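Local coordinates for type III Pentaketide Synthase (Neurospora crassa, PDB 3EUO), which builds polyketide chains as a type III pentaketide synthase, probably through acyl transfer as in the related chalcone and stilbene synthases, at residues M93-L98 and R341-D346; I103-S108 and A154-G159; P117-Y122 and L172-S177; P268-L273 and A289-A294. One frame throughout, in Å; residues are numbered along the deposited sequence.

Contact 1: residues M93-L98 and R341-D346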
loop_
_atom_site.group_PDB
_atom_site.type_symbol
_atom_site.label_atom_id
_atom_site.label_comp_id
_atom_site.label_asym_id
_atom_site.label_seq_id
_atom_site.Cartn_x
_atom_site.Cartn_y
_atom_site.Cartn_z
ATOM N N MET A 93 -20.282 -6.355 6.228
ATOM C CA MET A 93 -20.215 -7.294 7.359
ATOM C C MET A 93 -21.611 -7.765 7.770
ATOM O O MET A 93 -21.811 -8.944 8.058
ATOM C CB MET A 93 -19.472 -6.676 8.552
ATOM C CG MET A 93 -17.977 -6.411 8.301
ATOM S SD MET A 93 -17.184 -5.464 9.655
ATOM C CE MET A 93 -17.223 -6.689 10.960
ATOM N N ALA A 94 -22.570 -6.843 7.786
ATOM C CA ALA A 94 -23.954 -7.163 8.157
ATOM C C ALA A 94 -24.578 -8.181 7.211
ATOM O O ALA A 94 -25.235 -9.128 7.653
ATOM C CB ALA A 94 -24.802 -5.889 8.218
ATOM N N GLU A 95 -24.362 -7.997 5.909
ATOM C CA GLU A 95 -24.879 -8.936 4.921
ATOM C C GLU A 95 -24.220 -10.304 5.076
ATOM O O GLU A 95 -24.871 -11.333 4.890
ATOM C CB GLU A 95 -24.690 -8.411 3.499
ATOM C CG GLU A 95 -25.182 -9.392 2.426
ATOM C CD GLU A 95 -25.307 -8.772 1.050
ATOM O OE1 GLU A 95 -24.422 -7.979 0.657
ATOM O OE2 GLU A 95 -26.291 -9.099 0.347
ATOM N N ALA A 96 -22.934 -10.306 5.426
ATOM C CA ALA A 96 -22.158 -11.538 5.581
ATOM C C ALA A 96 -22.445 -12.219 6.921
ATOM O O ALA A 96 -21.999 -13.338 7.158
ATOM C CB ALA A 96 -20.670 -11.250 5.441
ATOM N N ARG A 97 -23.196 -11.529 7.776
ATOM C CA ARG A 97 -23.516 -11.989 9.128
ATOM C C ARG A 97 -22.265 -12.272 9.960
ATOM O O ARG A 97 -22.145 -13.310 10.630
ATOM C CB ARG A 97 -24.492 -13.169 9.078
ATOM C CG ARG A 97 -25.898 -12.688 8.802
ATOM C CD ARG A 97 -26.823 -13.774 8.299
ATOM N NE ARG A 97 -28.203 -13.283 8.225
ATOM C CZ ARG A 97 -28.671 -12.422 7.315
ATOM N NH1 ARG A 97 -27.881 -11.917 6.361
ATOM N NH2 ARG A 97 -29.945 -12.056 7.362
ATOM N N LEU A 98 -21.339 -11.318 9.898
ATOM C CA LEU A 98 -20.067 -11.408 10.600
ATOM C C LEU A 98 -19.937 -10.322 11.658
ATOM O O LEU A 98 -20.259 -9.159 11.419
ATOM C CB LEU A 98 -18.891 -11.320 9.615
ATOM C CG LEU A 98 -18.713 -12.493 8.642
ATOM C CD1 LEU A 98 -17.641 -12.181 7.625
ATOM C CD2 LEU A 98 -18.395 -13.801 9.367
ATOM N N ARG A 341 -24.645 -3.124 -7.198
ATOM C CA ARG A 341 -25.812 -2.704 -7.974
ATOM C C ARG A 341 -26.287 -3.802 -8.929
ATOM O O ARG A 341 -27.490 -3.959 -9.143
ATOM C CB ARG A 341 -25.504 -1.412 -8.738
ATOM C CG ARG A 341 -26.658 -0.845 -9.567
ATOM C CD ARG A 341 -27.691 -0.117 -8.714
ATOM N NE ARG A 341 -28.627 0.626 -9.557
ATOM C CZ ARG A 341 -29.948 0.479 -9.547
ATOM N NH1 ARG A 341 -30.527 -0.372 -8.713
ATOM N NH2 ARG A 341 -30.696 1.206 -10.365
ATOM N N LEU A 342 -25.347 -4.561 -9.489
ATOM C CA LEU A 342 -25.669 -5.605 -10.468
ATOM C C LEU A 342 -26.685 -6.610 -9.938
ATOM O O LEU A 342 -27.539 -7.090 -10.685
ATOM C CB LEU A 342 -24.399 -6.333 -10.928
ATOM C CG LEU A 342 -24.522 -7.419 -12.006
ATOM C CD1 LEU A 342 -25.042 -6.858 -13.322
ATOM C CD2 LEU A 342 -23.187 -8.119 -12.215
ATOM N N ARG A 343 -26.593 -6.928 -8.649
ATOM C CA ARG A 343 -27.453 -7.967 -8.080
ATOM C C ARG A 343 -28.791 -7.444 -7.546
ATOM O O ARG A 343 -29.535 -8.187 -6.903
ATOM C CB ARG A 343 -26.701 -8.812 -7.030
ATOM C CG ARG A 343 -25.972 -8.025 -5.930
ATOM C CD ARG A 343 -26.925 -7.359 -4.948
ATOM N NE ARG A 343 -26.231 -6.743 -3.814
ATOM C CZ ARG A 343 -25.926 -7.370 -2.674
ATOM N NH1 ARG A 343 -26.243 -8.650 -2.494
ATOM N NH2 ARG A 343 -25.300 -6.713 -1.707
ATOM N N GLU A 344 -29.101 -6.175 -7.821
ATOM C CA GLU A 344 -30.372 -5.580 -7.403
ATOM C C GLU A 344 -31.465 -5.847 -8.443
ATOM O O GLU A 344 -31.168 -6.009 -9.630
ATOM C CB GLU A 344 -30.209 -4.082 -7.132
ATOM C CG GLU A 344 -29.237 -3.798 -5.981
ATOM C CD GLU A 344 -29.138 -2.331 -5.597
ATOM O OE1 GLU A 344 -29.699 -1.465 -6.306
ATOM O OE2 GLU A 344 -28.480 -2.045 -4.572
ATOM N N LYS A 345 -32.717 -5.901 -7.993
ATOM C CA LYS A 345 -33.838 -6.308 -8.857
ATOM C C LYS A 345 -34.018 -5.463 -10.120
ATOM O O LYS A 345 -34.322 -6.002 -11.185
ATOM C CB LYS A 345 -35.156 -6.359 -8.075
ATOM C CG LYS A 345 -35.185 -7.338 -6.908
ATOM C CD LYS A 345 -35.303 -8.794 -7.362
ATOM C CE LYS A 345 -35.383 -9.750 -6.164
ATOM N NZ LYS A 345 -34.113 -9.786 -5.370
ATOM N N ASP A 346 -33.836 -4.149 -10.024
ATOM C CA ASP A 346 -34.065 -3.313 -11.205
ATOM C C ASP A 346 -32.969 -3.476 -12.258
ATOM O O ASP A 346 -33.172 -3.161 -13.433
ATOM C CB ASP A 346 -34.348 -1.844 -10.849
ATOM C CG ASP A 346 -33.279 -1.233 -9.988
ATOM O OD1 ASP A 346 -32.202 -1.848 -9.845
ATOM O OD2 ASP A 346 -33.517 -0.128 -9.446
#

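Contact 2: residues I103-S108 and A154-G159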
loop_
_atom_site.group_PDB
_atom_site.type_symbol
_atom_site.label_atom_id
_atom_site.label_comp_id
_atom_site.label_asym_id
_atom_site.label_seq_id
_atom_site.Cartn_x
_atom_site.Cartn_y
_atom_site.Cartn_z
ATOM N N ILE A 103 -13.317 -11.110 11.631
ATOM C CA ILE A 103 -12.547 -10.597 10.493
ATOM C C ILE A 103 -11.062 -10.874 10.733
ATOM O O ILE A 103 -10.499 -10.451 11.747
ATOM C CB ILE A 103 -12.814 -9.083 10.244
ATOM C CG1 ILE A 103 -14.312 -8.812 10.039
ATOM C CG2 ILE A 103 -11.992 -8.562 9.064
ATOM C CD1 ILE A 103 -14.945 -9.538 8.847
ATOM N N THR A 104 -10.444 -11.579 9.788
ATOM C CA THR A 104 -9.072 -12.060 9.937
ATOM C C THR A 104 -8.032 -11.190 9.229
ATOM O O THR A 104 -6.881 -11.119 9.663
ATOM C CB THR A 104 -8.920 -13.502 9.411
ATOM O OG1 THR A 104 -9.266 -13.534 8.019
ATOM C CG2 THR A 104 -9.816 -14.472 10.187
ATOM N N HIS A 105 -8.435 -10.570 8.120
ATOM C CA HIS A 105 -7.554 -9.700 7.345
ATOM C C HIS A 105 -8.380 -8.513 6.866
ATOM O O HIS A 105 -9.613 -8.587 6.785
ATOM C CB HIS A 105 -7.035 -10.370 6.062
ATOM C CG HIS A 105 -6.352 -11.694 6.238
ATOM N ND1 HIS A 105 -7.010 -12.831 6.659
ATOM C CD2 HIS A 105 -5.095 -12.085 5.925
ATOM C CE1 HIS A 105 -6.170 -13.852 6.652
ATOM N NE2 HIS A 105 -5.003 -13.428 6.200
ATOM N N MET A 106 -7.688 -7.440 6.500
ATOM C CA MET A 106 -8.293 -6.284 5.854
ATOM C C MET A 106 -7.383 -5.927 4.681
ATOM O O MET A 106 -6.167 -5.849 4.850
ATOM C CB MET A 106 -8.394 -5.122 6.850
ATOM C CG MET A 106 -9.108 -3.870 6.356
ATOM S SD MET A 106 -9.265 -2.677 7.730
ATOM C CE MET A 106 -10.885 -3.032 8.356
ATOM N N VAL A 107 -7.951 -5.775 3.487
ATOM C CA VAL A 107 -7.179 -5.279 2.334
ATOM C C VAL A 107 -7.865 -4.015 1.844
ATOM O O VAL A 107 -8.988 -4.078 1.346
ATOM C CB VAL A 107 -7.070 -6.301 1.171
ATOM C CG1 VAL A 107 -6.223 -5.726 0.031
ATOM C CG2 VAL A 107 -6.457 -7.613 1.650
ATOM N N SER A 108 -7.188 -2.879 1.991
ATOM C CA SER A 108 -7.774 -1.572 1.693
ATOM C C SER A 108 -7.010 -0.878 0.591
ATOM O O SER A 108 -5.831 -1.142 0.384
ATOM C CB SER A 108 -7.779 -0.674 2.939
ATOM O OG SER A 108 -8.449 -1.310 4.016
ATOM N N ALA A 154 -7.896 -12.613 -2.287
ATOM C CA ALA A 154 -8.048 -14.010 -2.703
ATOM C C ALA A 154 -6.795 -14.814 -2.373
ATOM O O ALA A 154 -6.881 -15.908 -1.815
ATOM C CB ALA A 154 -8.368 -14.104 -4.197
ATOM N N ASN A 155 -5.629 -14.262 -2.703
ATOM C CA ASN A 155 -4.357 -14.911 -2.381
ATOM C C ASN A 155 -4.182 -15.091 -0.868
ATOM O O ASN A 155 -3.735 -16.140 -0.406
ATOM C CB ASN A 155 -3.181 -14.110 -2.952
ATOM C CG ASN A 155 -3.130 -14.133 -4.475
ATOM O OD1 ASN A 155 -3.616 -15.068 -5.114
ATOM N ND2 ASN A 155 -2.498 -13.113 -5.061
ATOM N N LEU A 156 -4.566 -14.067 -0.107
ATOM C CA LEU A 156 -4.468 -14.109 1.351
ATOM C C LEU A 156 -5.427 -15.147 1.947
ATOM O O LEU A 156 -5.051 -15.901 2.852
ATOM C CB LEU A 156 -4.705 -12.713 1.946
ATOM C CG LEU A 156 -3.672 -11.632 1.587
ATOM C CD1 LEU A 156 -4.156 -10.292 2.103
ATOM C CD2 LEU A 156 -2.290 -11.954 2.163
ATOM N N CYS A 157 -6.654 -15.193 1.431
ATOM C CA CYS A 157 -7.608 -16.240 1.820
ATOM C C CYS A 157 -6.994 -17.624 1.624
ATOM O O CYS A 157 -7.064 -18.476 2.509
ATOM C CB CYS A 157 -8.897 -16.148 0.999
ATOM S SG CYS A 157 -10.096 -14.954 1.598
ATOM N N LEU A 158 -6.394 -17.842 0.460
ATOM C CA LEU A 158 -5.808 -19.155 0.150
ATOM C C LEU A 158 -4.594 -19.486 1.033
ATOM O O LEU A 158 -4.291 -20.664 1.286
ATOM C CB LEU A 158 -5.490 -19.278 -1.348
ATOM C CG LEU A 158 -6.711 -19.315 -2.282
ATOM C CD1 LEU A 158 -6.291 -19.283 -3.735
ATOM C CD2 LEU A 158 -7.579 -20.549 -2.015
ATOM N N GLY A 159 -3.908 -18.453 1.518
ATOM C CA GLY A 159 -2.822 -18.643 2.486
ATOM C C GLY A 159 -3.340 -19.265 3.774
ATOM O O GLY A 159 -2.714 -20.161 4.347
#

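Contact 3: residues P117-Y122 and L172-S177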
loop_
_atom_site.group_PDB
_atom_site.type_symbol
_atom_site.label_atom_id
_atom_site.label_comp_id
_atom_site.label_asym_id
_atom_site.label_seq_id
_atom_site.Cartn_x
_atom_site.Cartn_y
_atom_site.Cartn_z
ATOM N N PRO A 117 -0.374 6.530 10.861
ATOM C CA PRO A 117 -1.073 5.320 10.377
ATOM C C PRO A 117 -1.975 5.591 9.175
ATOM O O PRO A 117 -2.532 6.694 9.052
ATOM C CB PRO A 117 -1.931 4.891 11.582
ATOM C CG PRO A 117 -1.335 5.589 12.766
ATOM C CD PRO A 117 -0.712 6.851 12.259
ATOM N N GLY A 118 -2.113 4.595 8.300
ATOM C CA GLY A 118 -3.022 4.688 7.149
ATOM C C GLY A 118 -4.481 4.701 7.561
ATOM O O GLY A 118 -4.823 4.362 8.709
ATOM N N TYR A 119 -5.350 5.090 6.631
ATOM C CA TYR A 119 -6.762 5.305 6.958
ATOM C C TYR A 119 -7.438 4.025 7.408
ATOM O O TYR A 119 -8.405 4.068 8.176
ATOM C CB TYR A 119 -7.524 5.948 5.784
ATOM C CG TYR A 119 -8.083 4.983 4.749
ATOM C CD1 TYR A 119 -9.368 4.438 4.896
ATOM C CD2 TYR A 119 -7.340 4.634 3.611
ATOM C CE1 TYR A 119 -9.895 3.561 3.945
ATOM C CE2 TYR A 119 -7.863 3.750 2.646
ATOM C CZ TYR A 119 -9.135 3.221 2.823
ATOM O OH TYR A 119 -9.652 2.361 1.885
ATOM N N ASP A 120 -6.917 2.889 6.939
ATOM C CA ASP A 120 -7.470 1.593 7.291
ATOM C C ASP A 120 -7.441 1.349 8.796
ATOM O O ASP A 120 -8.362 0.738 9.347
ATOM C CB ASP A 120 -6.786 0.456 6.515
ATOM C CG ASP A 120 -5.282 0.378 6.747
ATOM O OD1 ASP A 120 -4.644 1.410 7.058
ATOM O OD2 ASP A 120 -4.733 -0.742 6.596
ATOM N N HIS A 121 -6.387 1.827 9.452
ATOM C CA HIS A 121 -6.307 1.738 10.904
ATOM C C HIS A 121 -7.543 2.323 11.584
ATOM O O HIS A 121 -8.162 1.679 12.447
ATOM C CB HIS A 121 -5.069 2.450 11.438
ATOM C CG HIS A 121 -5.023 2.488 12.933
ATOM N ND1 HIS A 121 -5.527 3.541 13.668
ATOM C CD2 HIS A 121 -4.595 1.571 13.830
ATOM C CE1 HIS A 121 -5.390 3.279 14.955
ATOM N NE2 HIS A 121 -4.821 2.092 15.080
ATOM N N TYR A 122 -7.895 3.542 11.187
ATOM C CA TYR A 122 -8.994 4.285 11.804
ATOM C C TYR A 122 -10.338 3.617 11.508
ATOM O O TYR A 122 -11.195 3.505 12.397
ATOM C CB TYR A 122 -8.971 5.748 11.349
ATOM C CG TYR A 122 -7.690 6.455 11.740
ATOM C CD1 TYR A 122 -7.607 7.183 12.930
ATOM C CD2 TYR A 122 -6.557 6.383 10.929
ATOM C CE1 TYR A 122 -6.422 7.832 13.299
ATOM C CE2 TYR A 122 -5.368 7.028 11.289
ATOM C CZ TYR A 122 -5.313 7.746 12.473
ATOM O OH TYR A 122 -4.136 8.379 12.824
ATOM N N LEU A 172 -11.715 -3.227 1.059
ATOM C CA LEU A 172 -12.268 -1.878 1.169
ATOM C C LEU A 172 -11.608 -0.878 0.221
ATOM O O LEU A 172 -10.389 -0.840 0.111
ATOM C CB LEU A 172 -12.143 -1.382 2.624
ATOM C CG LEU A 172 -12.546 0.067 2.965
ATOM C CD1 LEU A 172 -14.052 0.269 2.839
ATOM C CD2 LEU A 172 -12.056 0.458 4.367
ATOM N N ALA A 173 -12.429 -0.068 -0.444
ATOM C CA ALA A 173 -11.925 1.049 -1.252
ATOM C C ALA A 173 -12.593 2.343 -0.825
ATOM O O ALA A 173 -13.816 2.395 -0.652
ATOM C CB ALA A 173 -12.162 0.796 -2.725
ATOM N N LEU A 174 -11.787 3.379 -0.632
ATOM C CA LEU A 174 -12.309 4.703 -0.327
ATOM C C LEU A 174 -11.566 5.730 -1.164
ATOM O O LEU A 174 -10.332 5.761 -1.172
ATOM C CB LEU A 174 -12.161 5.000 1.172
ATOM C CG LEU A 174 -12.330 6.443 1.667
ATOM C CD1 LEU A 174 -13.751 6.978 1.442
ATOM C CD2 LEU A 174 -11.956 6.533 3.141
ATOM N N GLU A 175 -12.319 6.578 -1.860
ATOM C CA GLU A 175 -11.716 7.649 -2.648
ATOM C C GLU A 175 -12.477 8.941 -2.422
ATOM O O GLU A 175 -13.708 8.949 -2.432
ATOM C CB GLU A 175 -11.683 7.314 -4.149
ATOM C CG GLU A 175 -10.990 5.990 -4.506
ATOM C CD GLU A 175 -9.469 6.010 -4.374
ATOM O OE1 GLU A 175 -8.876 7.024 -3.932
ATOM O OE2 GLU A 175 -8.853 4.977 -4.720
ATOM N N VAL A 176 -11.731 10.004 -2.156
ATOM C CA VAL A 176 -12.282 11.360 -2.099
ATOM C C VAL A 176 -11.486 12.191 -3.103
ATOM O O VAL A 176 -10.380 12.659 -2.809
ATOM C CB VAL A 176 -12.190 11.981 -0.684
ATOM C CG1 VAL A 176 -12.776 13.401 -0.679
ATOM C CG2 VAL A 176 -12.916 11.103 0.346
ATOM N N SER A 177 -12.044 12.346 -4.297
ATOM C CA SER A 177 -11.360 13.029 -5.388
ATOM C C SER A 177 -11.866 14.454 -5.612
ATOM O O SER A 177 -11.136 15.294 -6.143
ATOM C CB SER A 177 -11.544 12.239 -6.680
ATOM O OG SER A 177 -12.917 12.179 -7.020
#

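Contact 4: residues P268-L273 and A289-A294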
loop_
_atom_site.group_PDB
_atom_site.type_symbol
_atom_site.label_atom_id
_atom_site.label_comp_id
_atom_site.label_asym_id
_atom_site.label_seq_id
_atom_site.Cartn_x
_atom_site.Cartn_y
_atom_site.Cartn_z
ATOM N N PRO A 268 -7.324 -10.029 -25.346
ATOM C CA PRO A 268 -6.251 -10.920 -24.888
ATOM C C PRO A 268 -6.351 -11.299 -23.406
ATOM O O PRO A 268 -6.070 -12.446 -23.045
ATOM C CB PRO A 268 -4.981 -10.093 -25.126
ATOM C CG PRO A 268 -5.373 -9.062 -26.114
ATOM C CD PRO A 268 -6.782 -8.734 -25.795
ATOM N N THR A 269 -6.754 -10.350 -22.567
ATOM C CA THR A 269 -6.892 -10.604 -21.128
ATOM C C THR A 269 -8.079 -11.534 -20.861
ATOM O O THR A 269 -7.959 -12.499 -20.103
ATOM C CB THR A 269 -7.006 -9.296 -20.328
ATOM O OG1 THR A 269 -5.962 -8.405 -20.740
ATOM C CG2 THR A 269 -6.865 -9.565 -18.829
ATOM N N TYR A 270 -9.198 -11.259 -21.526
ATOM C CA TYR A 270 -10.394 -12.097 -21.439
ATOM C C TYR A 270 -10.102 -13.540 -21.864
ATOM O O TYR A 270 -10.513 -14.479 -21.186
ATOM C CB TYR A 270 -11.523 -11.501 -22.290
ATOM C CG TYR A 270 -12.667 -12.447 -22.549
ATOM C CD1 TYR A 270 -13.734 -12.548 -21.653
ATOM C CD2 TYR A 270 -12.681 -13.250 -23.688
ATOM C CE1 TYR A 270 -14.779 -13.425 -21.883
ATOM C CE2 TYR A 270 -13.725 -14.128 -23.928
ATOM C CZ TYR A 270 -14.766 -14.210 -23.028
ATOM O OH TYR A 270 -15.795 -15.086 -23.272
ATOM N N ALA A 271 -9.389 -13.699 -22.984
ATOM C CA ALA A 271 -9.054 -15.028 -23.522
ATOM C C ALA A 271 -8.248 -15.855 -22.526
ATOM O O ALA A 271 -8.489 -17.052 -22.355
ATOM C CB ALA A 271 -8.296 -14.903 -24.847
ATOM N N ASP A 272 -7.299 -15.207 -21.866
ATOM C CA ASP A 272 -6.474 -15.861 -20.849
ATOM C C ASP A 272 -7.269 -16.224 -19.598
ATOM O O ASP A 272 -7.107 -17.320 -19.052
ATOM C CB ASP A 272 -5.277 -14.980 -20.502
ATOM C CG ASP A 272 -4.192 -15.035 -21.565
ATOM O OD1 ASP A 272 -4.195 -15.987 -22.380
ATOM O OD2 ASP A 272 -3.339 -14.130 -21.582
ATOM N N LEU A 273 -8.130 -15.307 -19.161
ATOM C CA LEU A 273 -9.036 -15.549 -18.042
ATOM C C LEU A 273 -9.933 -16.751 -18.314
ATOM O O LEU A 273 -10.041 -17.663 -17.490
ATOM C CB LEU A 273 -9.902 -14.310 -17.774
ATOM C CG LEU A 273 -10.978 -14.419 -16.686
ATOM C CD1 LEU A 273 -10.343 -14.459 -15.310
ATOM C CD2 LEU A 273 -11.974 -13.268 -16.782
ATOM N N ALA A 289 -20.423 -12.283 -25.008
ATOM C CA ALA A 289 -21.835 -11.923 -24.874
ATOM C C ALA A 289 -22.624 -12.862 -23.952
ATOM O O ALA A 289 -23.735 -12.531 -23.541
ATOM C CB ALA A 289 -22.499 -11.832 -26.254
ATOM N N ASP A 290 -22.049 -14.024 -23.629
ATOM C CA ASP A 290 -22.677 -14.972 -22.696
ATOM C C ASP A 290 -22.666 -14.474 -21.252
ATOM O O ASP A 290 -23.458 -14.937 -20.437
ATOM C CB ASP A 290 -21.980 -16.343 -22.741
ATOM C CG ASP A 290 -22.195 -17.086 -24.056
ATOM O OD1 ASP A 290 -23.156 -16.779 -24.794
ATOM O OD2 ASP A 290 -21.395 -18.005 -24.346
ATOM N N PHE A 291 -21.757 -13.554 -20.932
ATOM C CA PHE A 291 -21.555 -13.118 -19.547
ATOM C C PHE A 291 -22.190 -11.768 -19.272
ATOM O O PHE A 291 -22.450 -10.989 -20.197
ATOM C CB PHE A 291 -20.055 -13.011 -19.234
ATOM C CG PHE A 291 -19.300 -14.290 -19.433
ATOM C CD1 PHE A 291 -19.136 -15.186 -18.379
ATOM C CD2 PHE A 291 -18.755 -14.604 -20.675
ATOM C CE1 PHE A 291 -18.439 -16.380 -18.560
ATOM C CE2 PHE A 291 -18.047 -15.796 -20.863
ATOM C CZ PHE A 291 -17.895 -16.685 -19.799
ATOM N N ASP A 292 -22.434 -11.501 -17.991
ATOM C CA ASP A 292 -22.646 -10.139 -17.523
ATOM C C ASP A 292 -21.275 -9.536 -17.273
ATOM O O ASP A 292 -20.353 -10.239 -16.884
ATOM C CB ASP A 292 -23.486 -10.122 -16.252
ATOM C CG ASP A 292 -24.982 -10.106 -16.545
ATOM O OD1 ASP A 292 -25.379 -9.611 -17.629
ATOM O OD2 ASP A 292 -25.756 -10.590 -15.691
ATOM N N TRP A 293 -21.154 -8.237 -17.509
ATOM C CA TRP A 293 -19.871 -7.563 -17.456
ATOM C C TRP A 293 -19.894 -6.417 -16.446
ATOM O O TRP A 293 -20.585 -5.409 -16.636
ATOM C CB TRP A 293 -19.493 -7.054 -18.845
ATOM C CG TRP A 293 -18.912 -8.102 -19.747
ATOM C CD1 TRP A 293 -19.587 -9.095 -20.400
ATOM C CD2 TRP A 293 -17.539 -8.238 -20.116
ATOM N NE1 TRP A 293 -18.710 -9.852 -21.144
ATOM C CE2 TRP A 293 -17.445 -9.351 -20.982
ATOM C CE3 TRP A 293 -16.374 -7.533 -19.786
ATOM C CZ2 TRP A 293 -16.230 -9.771 -21.533
ATOM C CZ3 TRP A 293 -15.167 -7.952 -20.329
ATOM C CH2 TRP A 293 -15.106 -9.058 -21.198
ATOM N N ALA A 294 -19.158 -6.600 -15.355
ATOM C CA ALA A 294 -19.004 -5.561 -14.353
ATOM C C ALA A 294 -17.734 -4.785 -14.711
ATOM O O ALA A 294 -16.641 -5.110 -14.238
ATOM C CB ALA A 294 -18.887 -6.184 -12.960
#

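Contact 1: residues M93-L98 and R341-D346
Glu-95, in the last turn of helix 70-96, and Arg-343, at the turn between helices 334-342 and 345-348, reach out from opposite directions into a bidentate, end-on salt bridge. It joins the N- and C-terminal halves of the thiolase-like fold near the surface. Arg-343 NH2 donates to Glu-95 OE1 over 2.8 Å, nearly straight (172°) and within the guanidinium plane. The second prong, Arg-343 NH1 to Glu-95 OE2 at 2.9 Å, is more bent and tilted from that plane. Both oxygens use their syn lone pairs, although the two planes lie 35° apart, leaving the fork twisted. Glu-95 spans the gap on an extended chain, its CG anti to the backbone N (chi1 178°). Further out, Leu-8 N donates to Glu-95 OE1, and Arg-343 NH2 also bonds Asn-340 OD1. A leucine in place of Glu-95 would probably deprive the Arg-343 guanidinium of its carboxylate mate and Leu-8 N of its acceptor. Behind Arg-343 the turn is braced by a salt-bridge network within 341-346: Arg-341 NH1 meets Glu-344 OE1 at 2.8 Å and reaches Asp-346 OD2 at 3.1 Å.

Contact 2: residues I103-S108 and A154-G159
His-105 and Val-107 of strand 105-109 rest on Leu-156 of helix 145-162 in a buried helix-on-sheet packing contact within the N-terminal half of the thiolase-like fold. The helix belongs to a beta-alpha-beta crossover between the parallel strands 134-138 and 168-175, and strand 105-109 lies between those two in the sheet, so the connection passes over it. The geometry agrees: the closest CA atoms, those of His-105 and Leu-156, are 8.1 Å apart, and both His-105 and Val-107 direct CB toward the helix, whereas Met-106 between them points away and packs on Ala-124 of helix 119-127.

Two parts of Leu-156 do the touching. Its CD1 meets Val-107 CG2 tip to tip at 3.6 Å; with CG1 of Val-107 anti to the backbone N (chi1 -178°), CG2 falls anti to the carbonyl carbon, and it is this branch that meets the leucine. Nearer the helix backbone, Leu-156 CB approaches His-105 CD2 at 4.0 Å, on an oblique line to the ring. The imidazole is fixed elsewhere: Thr-104 OG1 and His-105 ND1 share a hydrogen bond of 2.7 Å, in the ring plane, and His-160 stacks edge-to-face with the ring. Thr-104 OG1 is in turn bonded to Arg-168 N, at the start of the neighbouring strand.

Leu-156 also packs on Asn-155 of the second subunit, placing this layer beside the dimer interface. Helix and strand thus meet here through dispersion between carbon atoms, while His-105 ND1 finds its partner in the preceding Thr-104, not in the helix.

Contact 3: residues P117-Y122 and L172-S177
Tyr-119, at the start of helix 119-127, lays its ring obliquely across Leu-172 and Leu-174 of strand 168-175, a buried helix-to-sheet contact in the N-terminal half of the thiolase-like fold.

The apolar part converges on one ring carbon. Tyr-119 CE1 lies 3.8 Å from Leu-172 CD2 and 3.7 Å from Leu-174 CD2, so methyls from two residues on the same side of the strand meet at one corner of the ring. Leu-174 CD2 also touches the adjoining Tyr-119 CD1, at 3.8 Å. Leu-172 and Leu-174 direct CB toward the helix, Ala-173 between them away from it. The ring reaches the two leucines with Tyr-119 CG set between the backbone N and the carbonyl carbon (chi1 87°). A further aromatic partner, Phe-77 of helix 70-96, meets the tyrosine ring edge-to-face.

The polar part belongs to the hydroxyl. Tyr-119 OH sits 3.7 Å from Leu-174 CB, close above the strand backbone, and is hydrogen-bonded to the carbonyl oxygen of Thr-109 in the neighbouring strand.

Packing between subunits comes near as well, for Pro-117 touches Gly-368 of the second subunit.

The chemistry is therefore divided: hydrocarbon contacts seat the ring on strand 168-175, and the buried hydroxyl is satisfied by strand 105-109, so a single tyrosine links the helix to two adjacent strands.

Contact 4: residues P268-L273 and A289-A294
Tyr-270, Phe-291 and Trp-293 form a buried aromatic cluster between helix 258-277 and the segment leading into strand 292-295. Tyr-270 carries CG anti to the backbone N (chi1 165°), which sends the ring out of the helix toward both partners. Its hydroxyl end goes to Phe-291: OH is 3.4 Å from Phe-291 CE2, and that carbon lies at the edge of the tyrosine ring, near its plane. Further back along the same CD1/CE1 edge the ring meets Trp-293, with Tyr-270 CD1 3.7 Å from Trp-293 CZ2. These two rings are near parallel, at 27°, but slid so far apart (centroids 5.8 Å) that they barely overlap. In the thiolase-like fold, strand 292-295 is an outermost strand of the main sheet within this chain, running parallel to 359-366, and the helix packs against the sheet partly through Tyr-270 on Met-373. A serine replacing Tyr-270 would probably open a gap between helix and strand, stripping Phe-291 CE2 and the six-membered ring of Trp-293 of their helix-side packing. The indole is fixed by a hydrogen bond from Trp-293 NE1 to Pro-288 O; its chi1 of -80° brings the benzo edge round to the tyrosine, with Trp-293 CH2 3.8 Å from Tyr-270 CD1.

How the contacts relate
Contacts 2, 3 and 4 all involve the main mixed sheet, but in different parts of it. Contacts 2 and 3, with centres 17 Å apart, share the neighbouring strands 105-109 and 168-175, where Val-107 O probably accepts a hydrogen bond from Leu-172 N; their segments alternate along the chain, and both touch the second subunit. Contact 4, about 30 Å from contact 3 centre to centre, sits at strand 292-295, across the chain's centre from contact 3. Contact 1 closes a sequence loop enclosing the other three, and it touches contact 2 where Met-93 packs on Ile-103. Its segments join the N- and C-terminal halves, whereas contacts 2 and 3 lie within the first and contact 4 within the second.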